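Long-range contacts in histidine--tRNA ligase (Staphylococcus aureus, PDB 1QE0), which attaches L-histidine to tRNA(His) at the cost of ATP, releasing AMP and diphosphate, and works as a homodimer of the class II synthetase family: residues K18-L26 with L308-A316; E327-M337 with L378-D388. One frame throughout, in Å; residues are numbered along the deposited sequence.

How the contacts relate
From the N terminus, the chain first passes through helix 13-33, whose residues 18-26 pair with a segment 282 residues further on. Contact 1 closes that long loop when strand 302-309 runs into helix 310-319, so that the N-terminal helix meets the helix that follows strand 302-309, near the centre of the chain. Contact 2 opens just before strand 332-336 and closes 41 residues on, at segment 378-388 with strand 382-386, within the anticodon-binding domain. The two loops are in series, neither enclosing nor crossing the other. Their centres lie about 31 Å apart, their nearest atoms about 6 Å, and both contacts also reach the second subunit.

Contact 1 (K18-L26 with L308-A316); sequences KWRYIENQL and LSIERLLLA
Two aliphatic branches lie over the same face of the Trp19 indole. Ile310 CG2 sits 3.8 Å from the centroid of its six-membered ring, and Leu314 CD2 stands 4.0 Å from that of the five-membered ring. Both methyls are nearly over the face, and both make CH-pi contacts. Glu311 comes instead to the rim of the indole, where its CG is 3.7 Å from Trp19 CZ2 and its carboxylate plane stands 79° from the ring.

The next turns of helix 13-33 continue the apolar seam. Ile310 holds its CG1 branch anti to the carbonyl carbon and CG2 anti to the backbone N (chi1 -62°), which divides the residue between two neighbours: CG2 goes to the indole, while CD1 lies 3.6 Å from Ile22 CG2. Leu26 meets Ile310 end to end, CD1 to CD1 at 3.7 Å, and Ile22 CG2 approaches Leu313 CD2 in the same manner at 3.9 Å.

Behind this layer, Ser309 N-caps helix 310-319: its OG accepts from Arg312 N at 3.2 Å. Glu311 OE2 takes a hydrogen bond from Asn125 N, which ties its carboxylate to strand 123-132. Leu26 and Leu313 also touch helix 137-153, on Ile150 and Tyr151 respectively. Outward, Arg20 and Glu23 form salt bridges with Glu37 and Arg39 respectively, both of the second subunit.

The helix segments cross at 108°, their axes 11.0 Å apart at closest approach, and only side chains bridge them. Cohesion between them therefore rests on dispersion and the indole face, joining the N-terminal helix to the helix after strand 302-309, while Arg20 and Glu23, on the same N-terminal helix, pair with the second subunit.

Contact 2 (E327-M337 with L378-D388); sequences EENLDLFIVTM and LGAKFTIVIGD
Phe333, Ala380 and Leu378 meet at the start of the paired strands. The Phe333 ring leaves the sheet on the face of Thr383 and Val335, its chi1 of -169° turning CG away from the backbone N, and its CB lies 3.6 Å from Ala380 CB. Leu378 crosses the ring at a slant, whereas it runs alongside Leu330, CD2 to CD2 at 3.8 Å.

On the reverse face, Ile334 and Ile384 lie side by side and point the same way, with Ile334 CG1 3.9 Å from Ile384 CD1. Leu332 crosses Ile384 at about a right angle. Ile384 puts CG1 between its backbone N and carbonyl carbon (chi1 62°), and CG1 so placed is 3.8 Å from Leu332 CD2. Helix 338-353 covers this face through Leu352 and Leu349; helix 368-377 packs on the Phe333 side.

The strands run parallel, their axes 24° apart, in register from Leu332-Phe382 to Thr336-Ile386. Phe333 N donates to Phe382 O (3.2 Å) and Phe333 O accepts from Ile384 N, while Val335 N donates to Ile384 O (2.7 Å). Before the strands, Lys381 N bonds to Leu330 O at 2.8 Å, just beyond the Schellman turn at Gly379. Lys381 extends fully to a weak salt bridge, NZ to Glu327 OE1 at 3.3 Å.

Two adjacent inner strands of the five-stranded sheet, connected through helix 338-353, strand 359-361 and helix 368-377, are thus joined by a backbone ladder with mainly apolar side chains on both faces; the long Glu327-Lys381 pair, with a poorly ordered glutamate, probably contributes little beside it.

Contact 1 (K18-L26 with L308-A316)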
loop_
_atom_site.group_PDB
_atom_site.type_symbol
_atom_site.label_atom_id
_atom_site.label_comp_id
_atom_site.label_asym_id
_atom_site.label_seq_id
_atom_site.Cartn_x
_atom_site.Cartn_y
_atom_site.Cartn_z
ATOM N N LYS A 18 9.632 -5.826 -3.906
ATOM C CA LYS A 18 10.434 -4.690 -3.429
ATOM C C LYS A 18 9.488 -3.601 -3.022
ATOM O O LYS A 18 9.744 -2.900 -2.055
ATOM C CB LYS A 18 11.334 -4.154 -4.539
ATOM C CG LYS A 18 12.368 -5.115 -5.066
ATOM C CD LYS A 18 13.023 -4.502 -6.285
ATOM C CE LYS A 18 14.242 -5.278 -6.815
ATOM N NZ LYS A 18 13.919 -6.650 -7.311
ATOM N N TRP A 19 8.421 -3.425 -3.806
ATOM C CA TRP A 19 7.375 -2.433 -3.509
ATOM C C TRP A 19 6.666 -2.821 -2.212
ATOM O O TRP A 19 6.483 -1.984 -1.332
ATOM C CB TRP A 19 6.319 -2.375 -4.612
ATOM C CG TRP A 19 6.699 -1.559 -5.751
ATOM C CD1 TRP A 19 7.590 -1.884 -6.730
ATOM C CD2 TRP A 19 6.263 -0.230 -6.031
ATOM N NE1 TRP A 19 7.742 -0.827 -7.607
ATOM C CE2 TRP A 19 6.933 0.198 -7.197
ATOM C CE3 TRP A 19 5.366 0.641 -5.414
ATOM C CZ2 TRP A 19 6.738 1.464 -7.747
ATOM C CZ3 TRP A 19 5.173 1.899 -5.966
ATOM C CH2 TRP A 19 5.849 2.295 -7.119
ATOM N N ARG A 20 6.263 -4.086 -2.095
ATOM C CA ARG A 20 5.570 -4.541 -0.894
ATOM C C ARG A 20 6.426 -4.433 0.336
ATOM O O ARG A 20 5.917 -4.171 1.420
ATOM C CB ARG A 20 5.056 -5.955 -1.034
ATOM C CG ARG A 20 4.064 -6.094 -2.160
ATOM C CD ARG A 20 3.348 -7.393 -2.025
ATOM N NE ARG A 20 4.289 -8.502 -1.968
ATOM C CZ ARG A 20 4.549 -9.258 -3.014
ATOM N NH1 ARG A 20 5.405 -10.254 -2.937
ATOM N NH2 ARG A 20 3.918 -9.020 -4.142
ATOM N N TYR A 21 7.723 -4.650 0.185
ATOM C CA TYR A 21 8.626 -4.517 1.322
ATOM C C TYR A 21 8.625 -3.061 1.834
ATOM O O TYR A 21 8.485 -2.795 3.047
ATOM C CB TYR A 21 10.032 -4.926 0.907
ATOM C CG TYR A 21 11.008 -4.771 2.012
ATOM C CD1 TYR A 21 11.733 -3.597 2.158
ATOM C CD2 TYR A 21 11.222 -5.791 2.911
ATOM C CE1 TYR A 21 12.643 -3.442 3.152
ATOM C CE2 TYR A 21 12.155 -5.637 3.942
ATOM C CZ TYR A 21 12.859 -4.457 4.038
ATOM O OH TYR A 21 13.818 -4.285 4.993
ATOM N N ILE A 22 8.819 -2.138 0.895
ATOM C CA ILE A 22 8.826 -0.721 1.178
ATOM C C ILE A 22 7.460 -0.281 1.734
ATOM O O ILE A 22 7.386 0.301 2.812
ATOM C CB ILE A 22 9.186 0.043 -0.087
ATOM C CG1 ILE A 22 10.676 -0.127 -0.338
ATOM C CG2 ILE A 22 8.804 1.506 0.036
ATOM C CD1 ILE A 22 11.130 0.354 -1.688
ATOM N N GLU A 23 6.394 -0.587 1.010
ATOM C CA GLU A 23 5.057 -0.235 1.448
ATOM C C GLU A 23 4.778 -0.731 2.848
ATOM O O GLU A 23 4.255 0.026 3.663
ATOM C CB GLU A 23 3.996 -0.796 0.509
ATOM C CG GLU A 23 4.113 -0.238 -0.865
ATOM C CD GLU A 23 3.258 -0.957 -1.889
ATOM O OE1 GLU A 23 2.796 -2.102 -1.640
ATOM O OE2 GLU A 23 3.051 -0.348 -2.965
ATOM N N ASN A 24 5.145 -1.973 3.150
ATOM C CA ASN A 24 4.886 -2.523 4.481
ATOM C C ASN A 24 5.701 -1.831 5.552
ATOM O O ASN A 24 5.209 -1.549 6.643
ATOM C CB ASN A 24 5.104 -4.035 4.545
ATOM C CG ASN A 24 4.833 -4.616 5.956
ATOM O OD1 ASN A 24 5.751 -5.063 6.650
ATOM N ND2 ASN A 24 3.563 -4.633 6.365
ATOM N N GLN A 25 6.943 -1.516 5.231
ATOM C CA GLN A 25 7.806 -0.831 6.184
ATOM C C GLN A 25 7.286 0.578 6.530
ATOM O O GLN A 25 7.451 1.045 7.666
ATOM C CB GLN A 25 9.226 -0.770 5.638
ATOM C CG GLN A 25 10.132 0.039 6.480
ATOM C CD GLN A 25 11.524 -0.475 6.442
ATOM O OE1 GLN A 25 11.747 -1.673 6.374
ATOM N NE2 GLN A 25 12.483 0.421 6.536
ATOM N N LEU A 26 6.693 1.266 5.550
ATOM C CA LEU A 26 6.140 2.610 5.762
ATOM C C LEU A 26 4.867 2.543 6.629
ATOM O O LEU A 26 4.636 3.391 7.497
ATOM C CB LEU A 26 5.862 3.294 4.426
ATOM C CG LEU A 26 7.094 3.813 3.662
ATOM C CD1 LEU A 26 6.774 4.251 2.198
ATOM C CD2 LEU A 26 7.691 4.941 4.467
ATOM N N LEU A 308 6.459 11.882 -1.281
ATOM C CA LEU A 308 7.663 11.171 -1.594
ATOM C C LEU A 308 7.270 10.157 -2.638
ATOM O O LEU A 308 6.116 9.726 -2.671
ATOM C CB LEU A 308 8.074 10.524 -0.274
ATOM C CG LEU A 308 8.744 9.205 0.091
ATOM C CD1 LEU A 308 8.787 9.198 1.584
ATOM C CD2 LEU A 308 8.004 7.969 -0.374
ATOM N N SER A 309 8.193 9.829 -3.534
ATOM C CA SER A 309 7.939 8.864 -4.607
ATOM C C SER A 309 8.575 7.548 -4.274
ATOM O O SER A 309 9.771 7.515 -3.962
ATOM C CB SER A 309 8.539 9.373 -5.916
ATOM O OG SER A 309 8.643 8.344 -6.882
ATOM N N ILE A 310 7.806 6.468 -4.390
ATOM C CA ILE A 310 8.348 5.140 -4.104
ATOM C C ILE A 310 9.335 4.747 -5.206
ATOM O O ILE A 310 10.391 4.130 -4.959
ATOM C CB ILE A 310 7.251 4.080 -3.979
ATOM C CG1 ILE A 310 6.323 4.417 -2.799
ATOM C CG2 ILE A 310 7.889 2.696 -3.762
ATOM C CD1 ILE A 310 6.991 4.277 -1.470
ATOM N N GLU A 311 9.048 5.199 -6.414
ATOM C CA GLU A 311 9.957 4.890 -7.488
ATOM C C GLU A 311 11.335 5.439 -7.210
ATOM O O GLU A 311 12.308 4.687 -7.219
ATOM C CB GLU A 311 9.407 5.363 -8.803
ATOM C CG GLU A 311 8.282 4.452 -9.249
ATOM C CD GLU A 311 6.979 5.174 -9.454
ATOM O OE1 GLU A 311 6.228 4.771 -10.361
ATOM O OE2 GLU A 311 6.713 6.142 -8.723
ATOM N N ARG A 312 11.402 6.717 -6.848
ATOM C CA ARG A 312 12.671 7.355 -6.534
ATOM C C ARG A 312 13.368 6.676 -5.350
ATOM O O ARG A 312 14.583 6.455 -5.398
ATOM C CB ARG A 312 12.480 8.828 -6.220
ATOM C CG ARG A 312 12.082 9.657 -7.387
ATOM C CD ARG A 312 12.249 11.116 -7.055
ATOM N NE ARG A 312 12.049 11.958 -8.229
ATOM C CZ ARG A 312 12.815 13.004 -8.533
ATOM N NH1 ARG A 312 13.826 13.333 -7.740
ATOM N NH2 ARG A 312 12.603 13.690 -9.657
ATOM N N LEU A 313 12.621 6.357 -4.290
ATOM C CA LEU A 313 13.203 5.700 -3.119
ATOM C C LEU A 313 13.877 4.419 -3.576
ATOM O O LEU A 313 15.045 4.163 -3.250
ATOM C CB LEU A 313 12.122 5.407 -2.090
ATOM C CG LEU A 313 12.458 4.515 -0.910
ATOM C CD1 LEU A 313 13.692 4.995 -0.213
ATOM C CD2 LEU A 313 11.291 4.487 0.049
ATOM N N LEU A 314 13.151 3.661 -4.402
ATOM C CA LEU A 314 13.643 2.413 -4.981
ATOM C C LEU A 314 14.980 2.664 -5.710
ATOM O O LEU A 314 15.984 2.008 -5.434
ATOM C CB LEU A 314 12.607 1.851 -5.957
ATOM C CG LEU A 314 11.890 0.536 -5.594
ATOM C CD1 LEU A 314 12.582 -0.163 -4.460
ATOM C CD2 LEU A 314 10.445 0.764 -5.241
ATOM N N LEU A 315 15.010 3.675 -6.569
ATOM C CA LEU A 315 16.211 4.016 -7.338
ATOM C C LEU A 315 17.376 4.466 -6.450
ATOM O O LEU A 315 18.540 4.224 -6.774
ATOM C CB LEU A 315 15.871 5.120 -8.335
ATOM C CG LEU A 315 16.628 5.234 -9.652
ATOM C CD1 LEU A 315 17.144 6.654 -9.756
ATOM C CD2 LEU A 315 17.760 4.209 -9.764
ATOM N N ALA A 316 17.055 5.124 -5.336
ATOM C CA ALA A 316 18.052 5.604 -4.385
ATOM C C ALA A 316 18.751 4.401 -3.821
ATOM O O ALA A 316 19.980 4.393 -3.719
ATOM C CB ALA A 316 17.387 6.372 -3.263
#

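Contact 2 (E327-M337 with L378-D388)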
loop_
_atom_site.group_PDB
_atom_site.type_symbol
_atom_site.label_atom_id
_atom_site.label_comp_id
_atom_site.label_asym_id
_atom_site.label_seq_id
_atom_site.Cartn_x
_atom_site.Cartn_y
_atom_site.Cartn_z
ATOM N N GLU A 327 13.260 -12.235 1.139
ATOM C CA GLU A 327 13.573 -13.664 1.025
ATOM C C GLU A 327 13.070 -14.429 -0.189
ATOM O O GLU A 327 13.637 -15.471 -0.512
ATOM C CB GLU A 327 13.173 -14.446 2.284
ATOM C CG GLU A 327 13.826 -15.844 2.339
ATOM C CD GLU A 327 13.400 -16.684 3.535
ATOM O OE1 GLU A 327 12.558 -17.593 3.342
ATOM O OE2 GLU A 327 13.922 -16.452 4.655
ATOM N N GLU A 328 12.023 -13.926 -0.842
ATOM C CA GLU A 328 11.390 -14.540 -2.026
ATOM C C GLU A 328 11.911 -15.928 -2.470
ATOM O O GLU A 328 12.462 -16.085 -3.570
ATOM C CB GLU A 328 11.443 -13.555 -3.194
ATOM C CG GLU A 328 10.103 -13.403 -3.922
ATOM C CD GLU A 328 10.096 -14.014 -5.309
ATOM O OE1 GLU A 328 10.145 -13.233 -6.291
ATOM O OE2 GLU A 328 10.060 -15.265 -5.404
ATOM N N ASN A 329 11.653 -16.937 -1.637
ATOM C CA ASN A 329 12.126 -18.299 -1.880
ATOM C C ASN A 329 11.077 -19.304 -1.455
ATOM O O ASN A 329 10.478 -19.146 -0.404
ATOM C CB ASN A 329 13.365 -18.560 -1.013
ATOM C CG ASN A 329 14.647 -18.575 -1.802
ATOM O OD1 ASN A 329 14.818 -17.814 -2.762
ATOM N ND2 ASN A 329 15.574 -19.434 -1.395
ATOM N N LEU A 330 10.897 -20.358 -2.233
ATOM C CA LEU A 330 9.948 -21.405 -1.900
ATOM C C LEU A 330 10.627 -22.270 -0.841
ATOM O O LEU A 330 11.805 -22.567 -0.959
ATOM C CB LEU A 330 9.692 -22.263 -3.136
ATOM C CG LEU A 330 8.338 -22.924 -3.355
ATOM C CD1 LEU A 330 7.255 -21.867 -3.411
ATOM C CD2 LEU A 330 8.353 -23.670 -4.655
ATOM N N ASP A 331 9.908 -22.672 0.192
ATOM C CA ASP A 331 10.484 -23.538 1.222
ATOM C C ASP A 331 10.684 -24.983 0.800
ATOM O O ASP A 331 11.656 -25.576 1.173
ATOM C CB ASP A 331 9.599 -23.601 2.452
ATOM C CG ASP A 331 9.934 -22.572 3.447
ATOM O OD1 ASP A 331 9.218 -21.547 3.471
ATOM O OD2 ASP A 331 10.897 -22.805 4.218
ATOM N N LEU A 332 9.767 -25.550 0.026
ATOM C CA LEU A 332 9.856 -26.946 -0.343
ATOM C C LEU A 332 9.285 -27.202 -1.699
ATOM O O LEU A 332 8.138 -26.825 -1.942
ATOM C CB LEU A 332 8.993 -27.755 0.615
ATOM C CG LEU A 332 9.304 -29.225 0.908
ATOM C CD1 LEU A 332 8.012 -29.920 1.278
ATOM C CD2 LEU A 332 9.975 -29.930 -0.263
ATOM N N PHE A 333 10.056 -27.834 -2.584
ATOM C CA PHE A 333 9.507 -28.190 -3.878
ATOM C C PHE A 333 9.365 -29.719 -3.908
ATOM O O PHE A 333 10.302 -30.453 -3.529
ATOM C CB PHE A 333 10.328 -27.664 -5.038
ATOM C CG PHE A 333 9.626 -27.803 -6.373
ATOM C CD1 PHE A 333 8.819 -26.796 -6.839
ATOM C CD2 PHE A 333 9.781 -28.949 -7.154
ATOM C CE1 PHE A 333 8.180 -26.915 -8.054
ATOM C CE2 PHE A 333 9.136 -29.073 -8.385
ATOM C CZ PHE A 333 8.335 -28.056 -8.838
ATOM N N ILE A 334 8.160 -30.180 -4.247
ATOM C CA ILE A 334 7.841 -31.605 -4.291
ATOM C C ILE A 334 7.982 -32.211 -5.687
ATOM O O ILE A 334 7.294 -31.788 -6.630
ATOM C CB ILE A 334 6.425 -31.837 -3.746
ATOM C CG1 ILE A 334 6.365 -31.379 -2.285
ATOM C CG2 ILE A 334 6.042 -33.279 -3.832
ATOM C CD1 ILE A 334 4.973 -31.314 -1.741
ATOM N N VAL A 335 8.932 -33.152 -5.794
ATOM C CA VAL A 335 9.254 -33.895 -7.009
ATOM C C VAL A 335 8.587 -35.238 -6.834
ATOM O O VAL A 335 8.870 -35.927 -5.852
ATOM C CB VAL A 335 10.744 -34.156 -7.088
ATOM C CG1 VAL A 335 11.057 -35.051 -8.291
ATOM C CG2 VAL A 335 11.498 -32.839 -7.136
ATOM N N THR A 336 7.697 -35.608 -7.758
ATOM C CA THR A 336 6.950 -36.883 -7.679
ATOM C C THR A 336 7.179 -37.845 -8.843
ATOM O O THR A 336 7.413 -37.421 -9.985
ATOM C CB THR A 336 5.463 -36.624 -7.585
ATOM O OG1 THR A 336 5.087 -35.689 -8.606
ATOM C CG2 THR A 336 5.116 -36.045 -6.232
ATOM N N MET A 337 7.093 -39.142 -8.554
ATOM C CA MET A 337 7.300 -40.175 -9.567
ATOM C C MET A 337 6.034 -40.961 -9.784
ATOM O O MET A 337 5.609 -41.718 -8.919
ATOM C CB MET A 337 8.408 -41.132 -9.137
ATOM C CG MET A 337 9.689 -40.440 -8.731
ATOM S SD MET A 337 10.103 -39.197 -9.924
ATOM C CE MET A 337 11.071 -40.163 -11.025
ATOM N N LEU A 378 12.604 -21.843 -8.809
ATOM C CA LEU A 378 11.721 -21.249 -7.809
ATOM C C LEU A 378 12.447 -20.888 -6.508
ATOM O O LEU A 378 11.850 -20.310 -5.606
ATOM C CB LEU A 378 10.639 -22.263 -7.474
ATOM C CG LEU A 378 9.407 -22.295 -8.359
ATOM C CD1 LEU A 378 9.690 -21.823 -9.739
ATOM C CD2 LEU A 378 8.887 -23.692 -8.367
ATOM N N GLY A 379 13.716 -21.259 -6.383
ATOM C CA GLY A 379 14.427 -20.973 -5.150
ATOM C C GLY A 379 14.103 -21.912 -3.981
ATOM O O GLY A 379 14.386 -21.578 -2.814
ATOM N N ALA A 380 13.552 -23.094 -4.282
ATOM C CA ALA A 380 13.227 -24.096 -3.269
ATOM C C ALA A 380 14.399 -24.361 -2.344
ATOM O O ALA A 380 15.400 -24.936 -2.764
ATOM C CB ALA A 380 12.850 -25.370 -3.931
ATOM N N LYS A 381 14.296 -23.928 -1.093
ATOM C CA LYS A 381 15.378 -24.153 -0.145
ATOM C C LYS A 381 15.615 -25.630 -0.021
ATOM O O LYS A 381 16.747 -26.053 0.104
ATOM C CB LYS A 381 15.044 -23.619 1.237
ATOM C CG LYS A 381 15.050 -22.136 1.391
ATOM C CD LYS A 381 14.526 -21.846 2.762
ATOM C CE LYS A 381 14.466 -20.365 3.052
ATOM N NZ LYS A 381 14.217 -20.163 4.530
ATOM N N PHE A 382 14.541 -26.408 -0.008
ATOM C CA PHE A 382 14.635 -27.860 0.104
ATOM C C PHE A 382 13.870 -28.524 -0.992
ATOM O O PHE A 382 13.075 -27.878 -1.666
ATOM C CB PHE A 382 14.086 -28.337 1.428
ATOM C CG PHE A 382 14.771 -27.735 2.576
ATOM C CD1 PHE A 382 15.774 -28.419 3.221
ATOM C CD2 PHE A 382 14.481 -26.445 2.954
ATOM C CE1 PHE A 382 16.493 -27.809 4.236
ATOM C CE2 PHE A 382 15.187 -25.830 3.954
ATOM C CZ PHE A 382 16.200 -26.514 4.600
ATOM N N THR A 383 14.065 -29.831 -1.117
ATOM C CA THR A 383 13.416 -30.624 -2.138
ATOM C C THR A 383 13.133 -32.012 -1.591
ATOM O O THR A 383 13.674 -32.411 -0.560
ATOM C CB THR A 383 14.324 -30.699 -3.371
ATOM O OG1 THR A 383 13.982 -29.656 -4.284
ATOM C CG2 THR A 383 14.234 -32.009 -4.073
ATOM N N ILE A 384 12.156 -32.678 -2.199
ATOM C CA ILE A 384 11.820 -34.060 -1.862
ATOM C C ILE A 384 11.314 -34.727 -3.149
ATOM O O ILE A 384 10.729 -34.048 -4.018
ATOM C CB ILE A 384 10.766 -34.213 -0.743
ATOM C CG1 ILE A 384 9.459 -33.599 -1.151
ATOM C CG2 ILE A 384 11.250 -33.663 0.554
ATOM C CD1 ILE A 384 8.390 -33.936 -0.174
ATOM N N VAL A 385 11.639 -36.018 -3.315
ATOM C CA VAL A 385 11.223 -36.805 -4.484
ATOM C C VAL A 385 10.368 -37.923 -3.942
ATOM O O VAL A 385 10.899 -38.813 -3.283
ATOM C CB VAL A 385 12.417 -37.447 -5.204
ATOM C CG1 VAL A 385 11.926 -38.261 -6.420
ATOM C CG2 VAL A 385 13.444 -36.377 -5.638
ATOM N N ILE A 386 9.048 -37.822 -4.111
ATOM C CA ILE A 386 8.124 -38.837 -3.616
ATOM C C ILE A 386 7.855 -39.803 -4.737
ATOM O O ILE A 386 7.459 -39.403 -5.828
ATOM C CB ILE A 386 6.767 -38.260 -3.175
ATOM C CG1 ILE A 386 6.942 -37.142 -2.157
ATOM C CG2 ILE A 386 5.944 -39.336 -2.508
ATOM C CD1 ILE A 386 5.651 -36.483 -1.805
ATOM N N GLY A 387 8.095 -41.072 -4.451
ATOM C CA GLY A 387 7.885 -42.137 -5.412
ATOM C C GLY A 387 7.193 -43.230 -4.635
ATOM O O GLY A 387 7.066 -43.119 -3.427
ATOM N N ASP A 388 6.854 -44.336 -5.270
ATOM C CA ASP A 388 6.148 -45.371 -4.551
ATOM C C ASP A 388 6.953 -46.061 -3.447
ATOM O O ASP A 388 6.377 -46.493 -2.451
ATOM C CB ASP A 388 5.505 -46.364 -5.522
ATOM C CG ASP A 388 4.845 -45.677 -6.757
ATOM O OD1 ASP A 388 4.720 -46.367 -7.807
ATOM O OD2 ASP A 388 4.469 -44.472 -6.696
#